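Carbohydrate binding module E1 (Uncultured bacterium, PDB 5KLE) binds beta-glucan chains such as cellopentaose on an aromatic-lined face of its beta-sandwich and probably directs attached enzymes to cellulosic material. Local coordinates at residues 33-42 and 89-97; 51-59 and 71-81. One frame throughout, in Å; residues are numbered along the deposited sequence.

Interaction 1 (33-42 and 89-97); sequences YNKSSGTLQI and SFNVKFDNW. With BGC (beta-D-glucopyranose), chain B; BGC (beta-D-glucopyranose), chain C.
Trp97 and Gln41 are brought face to face by their torsions. The Trp97 CG sits between its backbone N and carbonyl carbon (chi1 59°), which folds the indole back beside the strand, while Gln41 bends at chi2 (-74°) and lays its amide against one face of the indole. The two flat groups stack with planes only 2° apart, and Gln41 CG makes a CH-pi contact 3.5 Å from the centroid of the six-membered ring of Trp97. On the opposite indole face lies a glucose of the ligand, whose C4 stands 3.8 Å above the plane of the Trp97 ring. This sugar-on-tryptophan platform is a classic device of carbohydrate-binding modules. Two bonds probably keep Gln41 from turning: OE1 to Thr70, and NE2 to Thr39 O from above the carbonyl plane, with Trp97 N reaching the same oxygen from the other face. Farther along, the extended Lys93 directs NZ to O3 (2.9 Å) and O2 (3.0 Å) of another glucose.

Across the strand, Asn96 fastens the 36-39 loop. Tyr33 OH donates to Asn96 OD1 (2.7 Å) in the carbonyl plane, a water bound to Asn34 O and Ser36 N gives OD1 a second donor, and Asn96 ND2 makes a weak bond to Ser37 O (2.9 Å). Phe94 CB sits over the Tyr33 ring, 3.8 Å from its centroid (CH-pi), and the Phe94 ring turns its edge to that face in an offset edge-to-face pair.

Antiparallel pairing of 40-42 with 94-96 underlies all this, Gln41 N to Asp95 O (2.9 Å) being one rung. In the four-stranded antiparallel sheet, strand 90-96 lies between 40-44 and 23-25, with 67-71 beyond 40-44. Leu40 packs on Ile54 of the facing sheet, whereas Gln41, Lys93 and Asp95 lie against Trp68 on the sugar side.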
loop_
_atom_site.group_PDB
_atom_site.type_symbol
_atom_site.label_atom_id
_atom_site.label_comp_id
_atom_site.label_asym_id
_atom_site.label_seq_id
_atom_site.Cartn_x
_atom_site.Cartn_y
_atom_site.Cartn_z
ATOM N N TYR A 33 2.455 -4.705 5.700
ATOM C CA TYR A 33 3.815 -4.168 5.599
ATOM C C TYR A 33 4.256 -3.712 6.979
ATOM O O TYR A 33 3.577 -2.878 7.596
ATOM C CB TYR A 33 3.873 -2.968 4.637
ATOM C CG TYR A 33 5.259 -2.381 4.505
ATOM C CD1 TYR A 33 6.293 -3.131 3.957
ATOM C CD2 TYR A 33 5.560 -1.084 4.961
ATOM C CE1 TYR A 33 7.583 -2.614 3.866
ATOM C CE2 TYR A 33 6.868 -0.543 4.857
ATOM C CZ TYR A 33 7.874 -1.330 4.320
ATOM O OH TYR A 33 9.171 -0.863 4.175
ATOM N N ASN A 34 5.421 -4.191 7.435
ATOM C CA ASN A 34 5.981 -3.718 8.695
ATOM C C ASN A 34 6.929 -2.542 8.438
ATOM O O ASN A 34 7.931 -2.696 7.731
ATOM C CB ASN A 34 6.702 -4.851 9.434
ATOM C CG ASN A 34 7.227 -4.408 10.772
ATOM O OD1 ASN A 34 8.323 -3.841 10.862
ATOM N ND2 ASN A 34 6.455 -4.658 11.833
ATOM N N LYS A 35 6.603 -1.366 9.013
ATOM C CA LYS A 35 7.463 -0.170 8.976
ATOM C C LYS A 35 8.219 -0.053 10.288
ATOM O O LYS A 35 7.627 0.207 11.347
ATOM C CB LYS A 35 6.649 1.100 8.708
ATOM C CG LYS A 35 7.540 2.339 8.820
ATOM C CD LYS A 35 6.968 3.575 8.142
ATOM C CE LYS A 35 5.790 4.191 8.915
ATOM N NZ LYS A 35 6.232 5.014 10.098
ATOM N N SER A 36 9.530 -0.255 10.221
ATOM C CA SER A 36 10.339 -0.280 11.433
ATOM C C SER A 36 10.592 1.120 11.996
ATOM O O SER A 36 10.709 1.276 13.217
ATOM C CB SER A 36 11.648 -1.032 11.157
ATOM O OG SER A 36 12.371 -0.376 10.145
ATOM N N SER A 37 10.644 2.142 11.142
ATOM C CA SER A 37 11.018 3.493 11.540
ATOM C C SER A 37 10.770 4.420 10.357
ATOM O O SER A 37 10.473 3.981 9.249
ATOM C CB SER A 37 12.493 3.588 11.972
ATOM O OG SER A 37 13.356 3.430 10.856
ATOM N N GLY A 38 10.903 5.723 10.610
ATOM C CA GLY A 38 10.872 6.654 9.508
ATOM C C GLY A 38 9.488 6.893 8.934
ATOM O O GLY A 38 8.456 6.710 9.600
ATOM N N THR A 39 9.474 7.267 7.655
ATOM C CA THR A 39 8.264 7.695 6.960
ATOM C C THR A 39 7.963 6.735 5.814
ATOM O O THR A 39 8.845 6.442 4.993
ATOM C CB THR A 39 8.402 9.117 6.416
ATOM O OG1 THR A 39 8.666 10.010 7.512
ATOM C CG2 THR A 39 7.132 9.550 5.709
ATOM N N LEU A 40 6.718 6.255 5.766
ATOM C CA LEU A 40 6.295 5.309 4.721
ATOM C C LEU A 40 6.342 5.951 3.331
ATOM O O LEU A 40 5.987 7.122 3.158
ATOM C CB LEU A 40 4.861 4.836 5.013
ATOM C CG LEU A 40 4.213 3.914 3.981
ATOM C CD1 LEU A 40 4.875 2.529 4.091
ATOM C CD2 LEU A 40 2.693 3.784 4.214
ATOM N N GLN A 41 6.765 5.170 2.335
ATOM C CA GLN A 41 6.821 5.578 0.930
ATOM C C GLN A 41 6.184 4.465 0.087
ATOM O O GLN A 41 6.440 3.274 0.334
ATOM C CB GLN A 41 8.299 5.740 0.499
ATOM C CG GLN A 41 9.191 6.462 1.512
ATOM C CD GLN A 41 8.972 7.968 1.591
ATOM O OE1 GLN A 41 8.554 8.600 0.604
ATOM N NE2 GLN A 41 9.319 8.560 2.731
ATOM N N ILE A 42 5.340 4.842 -0.893
ATOM C CA ILE A 42 4.683 3.910 -1.829
ATOM C C ILE A 42 5.093 4.338 -3.232
ATOM O O ILE A 42 4.874 5.501 -3.601
ATOM C CB ILE A 42 3.151 3.909 -1.697
ATOM C CG1 ILE A 42 2.756 3.518 -0.268
ATOM C CG2 ILE A 42 2.557 2.989 -2.794
ATOM C CD1 ILE A 42 1.251 3.662 0.012
ATOM N N SER A 89 -3.558 -4.522 -13.131
ATOM C CA SER A 89 -2.456 -4.877 -12.238
ATOM C C SER A 89 -1.216 -4.036 -12.539
ATOM O O SER A 89 -0.953 -3.628 -13.684
ATOM C CB SER A 89 -2.127 -6.374 -12.326
ATOM O OG SER A 89 -1.576 -6.720 -13.615
ATOM N N PHE A 90 -0.442 -3.769 -11.494
ATOM C CA PHE A 90 0.709 -2.884 -11.635
ATOM C C PHE A 90 1.777 -3.328 -10.648
ATOM O O PHE A 90 1.493 -4.072 -9.703
ATOM C CB PHE A 90 0.306 -1.398 -11.415
ATOM C CG PHE A 90 -0.258 -1.104 -10.025
ATOM C CD1 PHE A 90 -1.565 -1.471 -9.656
ATOM C CD2 PHE A 90 0.495 -0.425 -9.113
ATOM C CE1 PHE A 90 -2.058 -1.173 -8.356
ATOM C CE2 PHE A 90 0.012 -0.124 -7.836
ATOM C CZ PHE A 90 -1.255 -0.507 -7.442
ATOM N N ASN A 91 3.030 -2.906 -10.863
ATOM C CA ASN A 91 4.105 -3.280 -9.934
ATOM C C ASN A 91 4.344 -2.130 -8.959
ATOM O O ASN A 91 4.592 -0.992 -9.378
ATOM C CB ASN A 91 5.409 -3.583 -10.672
ATOM C CG ASN A 91 5.349 -4.863 -11.456
ATOM O OD1 ASN A 91 4.610 -5.798 -11.112
ATOM N ND2 ASN A 91 6.188 -4.950 -12.484
ATOM N N VAL A 92 4.321 -2.440 -7.661
ATOM C CA VAL A 92 4.424 -1.422 -6.619
ATOM C C VAL A 92 5.451 -1.881 -5.600
ATOM O O VAL A 92 5.668 -3.085 -5.430
ATOM C CB VAL A 92 3.047 -1.179 -5.960
ATOM C CG1 VAL A 92 2.630 -2.386 -5.132
ATOM C CG2 VAL A 92 3.067 0.095 -5.115
ATOM N N LYS A 93 6.110 -0.919 -4.925
ATOM C CA LYS A 93 6.912 -1.255 -3.743
ATOM C C LYS A 93 6.618 -0.316 -2.590
ATOM O O LYS A 93 6.248 0.841 -2.789
ATOM C CB LYS A 93 8.416 -1.340 -3.997
ATOM C CG LYS A 93 9.008 -0.131 -4.682
ATOM C CD LYS A 93 10.491 -0.431 -4.897
ATOM C CE LYS A 93 11.169 0.535 -5.798
ATOM N NZ LYS A 93 12.624 0.132 -5.963
ATOM N N PHE A 94 6.733 -0.864 -1.378
ATOM C CA PHE A 94 6.627 -0.100 -0.141
ATOM C C PHE A 94 8.016 -0.005 0.485
ATOM O O PHE A 94 8.796 -0.961 0.431
ATOM C CB PHE A 94 5.691 -0.788 0.867
ATOM C CG PHE A 94 4.254 -0.939 0.398
ATOM C CD1 PHE A 94 3.760 -0.268 -0.725
ATOM C CD2 PHE A 94 3.397 -1.773 1.099
ATOM C CE1 PHE A 94 2.409 -0.436 -1.150
ATOM C CE2 PHE A 94 2.058 -1.934 0.702
ATOM C CZ PHE A 94 1.564 -1.263 -0.429
ATOM N N ASP A 95 8.330 1.157 1.081
ATOM C CA ASP A 95 9.636 1.403 1.689
ATOM C C ASP A 95 9.434 2.396 2.833
ATOM O O ASP A 95 8.310 2.846 3.102
ATOM C CB ASP A 95 10.639 1.907 0.620
ATOM C CG ASP A 95 12.106 1.499 0.894
ATOM O OD1 ASP A 95 12.535 1.402 2.060
ATOM O OD2 ASP A 95 12.863 1.308 -0.097
ATOM N N ASN A 96 10.527 2.750 3.508
ATOM C CA ASN A 96 10.445 3.701 4.606
ATOM C C ASN A 96 11.832 4.262 4.817
ATOM O O ASN A 96 12.826 3.525 4.724
ATOM C CB ASN A 96 9.892 3.075 5.914
ATOM C CG ASN A 96 10.686 1.863 6.379
ATOM O OD1 ASN A 96 10.466 0.768 5.882
ATOM N ND2 ASN A 96 11.591 2.047 7.336
ATOM N N TRP A 97 11.896 5.565 5.079
ATOM C CA TRP A 97 13.168 6.229 5.370
ATOM C C TRP A 97 12.955 7.588 6.010
ATOM O O TRP A 97 11.813 8.020 6.152
ATOM C CB TRP A 97 14.057 6.367 4.115
ATOM C CG TRP A 97 13.432 7.149 2.962
ATOM C CD1 TRP A 97 13.206 8.505 2.913
ATOM C CD2 TRP A 97 13.003 6.629 1.700
ATOM N NE1 TRP A 97 12.661 8.851 1.693
ATOM C CE2 TRP A 97 12.527 7.724 0.929
ATOM C CE3 TRP A 97 12.978 5.342 1.132
ATOM C CZ2 TRP A 97 12.019 7.572 -0.360
ATOM C CZ3 TRP A 97 12.487 5.194 -0.160
ATOM C CH2 TRP A 97 12.013 6.300 -0.900
ATOM O OXT TRP A 97 13.939 8.276 6.395
HETATM C C2 BGC B . 17.116 6.579 1.515
HETATM C C3 BGC B . 17.116 6.540 0.005
HETATM C C4 BGC B . 16.124 7.591 -0.557
HETATM C C5 BGC B . 16.413 8.926 0.085
HETATM C C6 BGC B . 15.513 10.153 -0.107
HETATM C C1 BGC B . 17.355 8.004 2.024
HETATM O O2 BGC B . 18.131 5.740 2.013
HETATM O O3 BGC B . 16.874 5.192 -0.405
HETATM O O4 BGC B . 16.347 7.620 -1.930
HETATM O O5 BGC B . 16.436 8.855 1.490
HETATM O O6 BGC B . 16.059 11.176 0.674
HETATM C C2 BGC C . 13.404 3.598 -7.304
HETATM C C3 BGC C . 13.534 2.811 -8.575
HETATM C C4 BGC C . 13.034 3.640 -9.755
HETATM C C5 BGC C . 13.745 4.927 -9.805
HETATM C C6 BGC C . 13.119 5.889 -10.782
HETATM C C1 BGC C . 14.119 4.938 -7.458
HETATM O O2 BGC C . 13.938 2.846 -6.226
HETATM O O3 BGC C . 12.785 1.618 -8.437
HETATM O O4 BGC C . 13.314 3.021 -10.917
HETATM O O5 BGC C . 13.683 5.598 -8.576
HETATM O O6 BGC C . 13.598 7.162 -10.512
HETATM O O HOH W 1 10.499 -1.397 7.699
HETATM O O HOH W 2 13.794 4.331 8.380
#

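Interaction 2 (51-59 and 71-81); sequences SYNITSGPQ and VANAANGDLYI
Ile54 and Ile81 form a non-hydrogen-bonded antiparallel pair, and their side chains run alongside each other on the same face of the sheet, CG1 against CG1; Ile81 is modelled in two conformers, so its share of the packing is less certain. The branches of Ile54 also serve other partners. CG2, anti to the backbone N, approaches Leu79 CD2 at 4.1 Å. The CG1 arm lies anti to the carbonyl carbon (chi1 -64°), and CD1 at its end reaches Val71 CG1 at 4.1 Å, where the Ile54 and Val71 side chains overlap head to tail, with the methyl of Ala74 near by. One branched residue therefore ties strand 77-81 to the type II turn of 71-74, and an alanine here would probably leave Val71, Ala74 and Leu79 without their common neighbour and open a gap between turn and strand.

Pro58 adds a second apolar touch at the turn. Its CG meets Val71 CG1 at 3.9 Å and lies 3.6 Å from Ala72 O, so the edge of the ring rests against both a side chain and the backbone. Tyr52 meets Ile81 through CD1, which lies near Ile81 CG2, while its OH is hydrogen-bonded to Ser50 OG.

Beyond the pair the strands are held by polar atoms. Thr55 N donates to Tyr80 O (2.9 Å, 171° at the hydrogen), and a water links Thr55 O with Tyr80 N where a direct bond is replaced. The Thr55 hydroxyl turns to Cys8 O, a residue of the disulfide with Cys30.

The chemistry thus divides in two: directional bonds join Thr55, just past the end of strand 51-54, to Tyr80 within 77-86, while aliphatic branches without charge pack on the interior side of the sandwich.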
loop_
_atom_site.group_PDB
_atom_site.type_symbol
_atom_site.label_atom_id
_atom_site.label_comp_id
_atom_site.label_asym_id
_atom_site.label_seq_id
_atom_site.Cartn_x
_atom_site.Cartn_y
_atom_site.Cartn_z
ATOM N N SER A 51 -4.870 4.112 -5.607
ATOM C CA SER A 51 -5.187 4.761 -4.335
ATOM C C SER A 51 -5.297 3.721 -3.225
ATOM O O SER A 51 -5.588 2.552 -3.485
ATOM C CB SER A 51 -6.442 5.621 -4.411
ATOM O OG SER A 51 -7.610 4.835 -4.529
ATOM N N TYR A 52 -5.087 4.175 -1.979
ATOM C CA TYR A 52 -4.928 3.297 -0.822
ATOM C C TYR A 52 -5.552 3.887 0.436
ATOM O O TYR A 52 -5.604 5.112 0.621
ATOM C CB TYR A 52 -3.421 3.129 -0.462
ATOM C CG TYR A 52 -2.548 2.763 -1.653
ATOM C CD1 TYR A 52 -2.186 1.424 -1.905
ATOM C CD2 TYR A 52 -2.147 3.744 -2.584
ATOM C CE1 TYR A 52 -1.425 1.083 -3.020
ATOM C CE2 TYR A 52 -1.395 3.394 -3.736
ATOM C CZ TYR A 52 -1.010 2.060 -3.910
ATOM O OH TYR A 52 -0.281 1.691 -5.044
ATOM N N ASN A 53 -5.987 2.999 1.317
ATOM C CA ASN A 53 -6.371 3.339 2.693
ATOM C C ASN A 53 -5.572 2.465 3.650
ATOM O O ASN A 53 -5.524 1.239 3.472
ATOM C CB ASN A 53 -7.853 3.040 2.981
ATOM C CG ASN A 53 -8.815 3.954 2.242
ATOM O OD1 ASN A 53 -8.462 5.062 1.852
ATOM N ND2 ASN A 53 -10.076 3.503 2.091
ATOM N N ILE A 54 -4.992 3.072 4.694
ATOM C CA ILE A 54 -4.274 2.320 5.727
ATOM C C ILE A 54 -5.221 2.095 6.895
ATOM O O ILE A 54 -5.843 3.053 7.391
ATOM C CB ILE A 54 -3.023 3.083 6.199
ATOM C CG1 ILE A 54 -2.045 3.220 5.041
ATOM C CG2 ILE A 54 -2.389 2.387 7.412
ATOM C CD1 ILE A 54 -0.770 3.995 5.361
ATOM N N THR A 55 -5.349 0.843 7.348
ATOM C CA THR A 55 -6.300 0.560 8.433
ATOM C C THR A 55 -5.905 1.329 9.687
ATOM O O THR A 55 -4.751 1.298 10.118
ATOM C CB THR A 55 -6.350 -0.936 8.700
ATOM O OG1 THR A 55 -6.704 -1.564 7.457
ATOM C CG2 THR A 55 -7.432 -1.279 9.773
ATOM N N SER A 56 -6.865 2.077 10.228
ATOM C CA SER A 56 -6.652 2.924 11.409
ATOM C C SER A 56 -5.595 3.984 11.177
ATOM O O SER A 56 -5.016 4.507 12.142
ATOM C CB SER A 56 -6.321 2.101 12.651
ATOM O OG SER A 56 -7.345 1.156 12.927
ATOM N N GLY A 57 -5.386 4.369 9.918
ATOM C CA GLY A 57 -4.374 5.351 9.585
ATOM C C GLY A 57 -4.777 6.181 8.385
ATOM O O GLY A 57 -5.965 6.316 8.071
ATOM N N PRO A 58 -3.799 6.746 7.687
ATOM C CA PRO A 58 -4.104 7.681 6.591
ATOM C C PRO A 58 -4.999 7.066 5.516
ATOM O O PRO A 58 -4.847 5.899 5.136
ATOM C CB PRO A 58 -2.719 8.033 6.039
ATOM C CG PRO A 58 -1.828 7.933 7.214
ATOM C CD PRO A 58 -2.356 6.723 7.993
ATOM N N GLN A 59 -5.947 7.874 5.026
ATOM C CA GLN A 59 -6.961 7.458 4.061
ATOM C C GLN A 59 -6.831 8.272 2.782
ATOM O O GLN A 59 -6.377 9.428 2.803
ATOM C CB GLN A 59 -8.362 7.695 4.627
ATOM C CG GLN A 59 -8.623 7.048 5.974
ATOM C CD GLN A 59 -8.836 5.549 5.820
ATOM O OE1 GLN A 59 -9.807 5.078 5.193
ATOM N NE2 GLN A 59 -7.939 4.782 6.402
ATOM N N VAL A 71 3.910 9.114 2.656
ATOM C CA VAL A 71 2.717 9.046 3.510
ATOM C C VAL A 71 3.119 9.449 4.928
ATOM O O VAL A 71 3.598 8.621 5.723
ATOM C CB VAL A 71 2.084 7.649 3.487
ATOM C CG1 VAL A 71 0.798 7.630 4.332
ATOM C CG2 VAL A 71 1.784 7.208 2.045
ATOM N N ALA A 72 2.927 10.722 5.274
ATOM C CA ALA A 72 3.187 11.159 6.635
ATOM C C ALA A 72 2.157 10.557 7.592
ATOM O O ALA A 72 1.040 10.189 7.203
ATOM C CB ALA A 72 3.153 12.694 6.730
ATOM N N ASN A 73 2.569 10.384 8.831
ATOM C CA ASN A 73 1.653 9.992 9.896
ATOM C C ASN A 73 1.202 8.534 9.809
ATOM O O ASN A 73 0.175 8.174 10.384
ATOM C CB ASN A 73 0.433 10.925 9.986
ATOM C CG ASN A 73 0.818 12.395 10.039
ATOM O OD1 ASN A 73 1.771 12.783 10.724
ATOM N ND2 ASN A 73 0.079 13.222 9.303
ATOM N N ALA A 74 1.934 7.673 9.113
ATOM C CA ALA A 74 1.707 6.236 9.202
ATOM C C ALA A 74 2.496 5.681 10.386
ATOM O O ALA A 74 3.679 5.996 10.556
ATOM C CB ALA A 74 2.129 5.552 7.901
ATOM N N ALA A 75 1.838 4.855 11.198
ATOM C CA ALA A 75 2.450 4.302 12.404
ATOM C C ALA A 75 3.630 3.398 12.061
ATOM O O ALA A 75 3.711 2.822 10.973
ATOM C CB ALA A 75 1.405 3.490 13.178
ATOM N N ASN A 76 4.568 3.290 13.000
ATOM C CA ASN A 76 5.529 2.202 12.939
ATOM C C ASN A 76 4.830 0.902 13.329
ATOM O O ASN A 76 3.756 0.905 13.936
ATOM C CB ASN A 76 6.725 2.459 13.852
ATOM C CG ASN A 76 7.596 3.617 13.367
ATOM O OD1 ASN A 76 7.701 3.857 12.160
ATOM N ND2 ASN A 76 8.221 4.340 14.292
ATOM N N GLY A 77 5.463 -0.213 13.004
ATOM C CA GLY A 77 4.862 -1.523 13.237
ATOM C C GLY A 77 4.177 -2.094 12.010
ATOM O O GLY A 77 4.435 -1.699 10.865
ATOM N N ASP A 78 3.267 -3.039 12.262
ATOM C CA ASP A 78 2.555 -3.691 11.167
ATOM C C ASP A 78 1.449 -2.774 10.670
ATOM O O ASP A 78 0.593 -2.337 11.455
ATOM C CB ASP A 78 1.895 -4.988 11.623
ATOM C CG ASP A 78 2.880 -6.101 11.901
ATOM O OD1 ASP A 78 4.003 -6.093 11.359
ATOM O OD2 ASP A 78 2.484 -7.039 12.638
ATOM N N LEU A 79 1.436 -2.528 9.367
ATOM C CA LEU A 79 0.414 -1.718 8.723
ATOM C C LEU A 79 -0.351 -2.602 7.760
ATOM O O LEU A 79 0.226 -3.498 7.152
ATOM C CB LEU A 79 1.085 -0.610 7.882
ATOM C CG LEU A 79 1.835 0.447 8.705
ATOM C CD1 LEU A 79 2.568 1.337 7.709
ATOM C CD2 LEU A 79 0.929 1.267 9.579
ATOM N N TYR A 80 -1.650 -2.341 7.609
ATOM C CA TYR A 80 -2.488 -3.034 6.634
ATOM C C TYR A 80 -3.004 -2.012 5.629
ATOM O O TYR A 80 -3.713 -1.065 6.002
ATOM C CB TYR A 80 -3.600 -3.833 7.352
ATOM C CG TYR A 80 -2.958 -4.900 8.226
ATOM C CD1 TYR A 80 -2.542 -6.138 7.675
ATOM C CD2 TYR A 80 -2.569 -4.619 9.542
ATOM C CE1 TYR A 80 -1.889 -7.060 8.432
ATOM C CE2 TYR A 80 -1.891 -5.563 10.296
ATOM C CZ TYR A 80 -1.567 -6.775 9.751
ATOM O OH TYR A 80 -0.903 -7.674 10.555
ATOM N N ILE A 81 -2.619 -2.186 4.372
ATOM C CA ILE A 81 -2.827 -1.197 3.319
ATOM C C ILE A 81 -3.748 -1.802 2.256
ATOM O O ILE A 81 -3.368 -2.766 1.554
ATOM C CB ILE A 81 -1.485 -0.745 2.735
ATOM C CG1 ILE A 81 -0.580 -0.309 3.908
ATOM C CG2 ILE A 81 -1.700 0.369 1.718
ATOM C CD1 ILE A 81 0.755 0.293 3.513
HETATM O O HOH W 3 -2.826 -0.758 9.753
#

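The centres of interaction 1 and interaction 2 lie about 10 Å apart, and Lys35 joins the two contacts: its O lies 2.8 Å from Gly77 N, a probable hydrogen bond between neighbouring strands 30-35 and 77-86, and its NZ lies 2.8 Å from Ala74 O, probably a hydrogen bond as well. A second junction is Phe90 CE2 against Tyr52 OH at 3.3 Å. Of the two, only interaction 1 touches the glycan, through Lys93 and Trp97, which share the pocket with Glu22, Trp45 and Trp68. Interaction 2 pairs strands 51-54 and 77-81 of the five-stranded sheet facing the sugar-binding one, the side chain of Tyr52 being about 13 Å from a bound glucose.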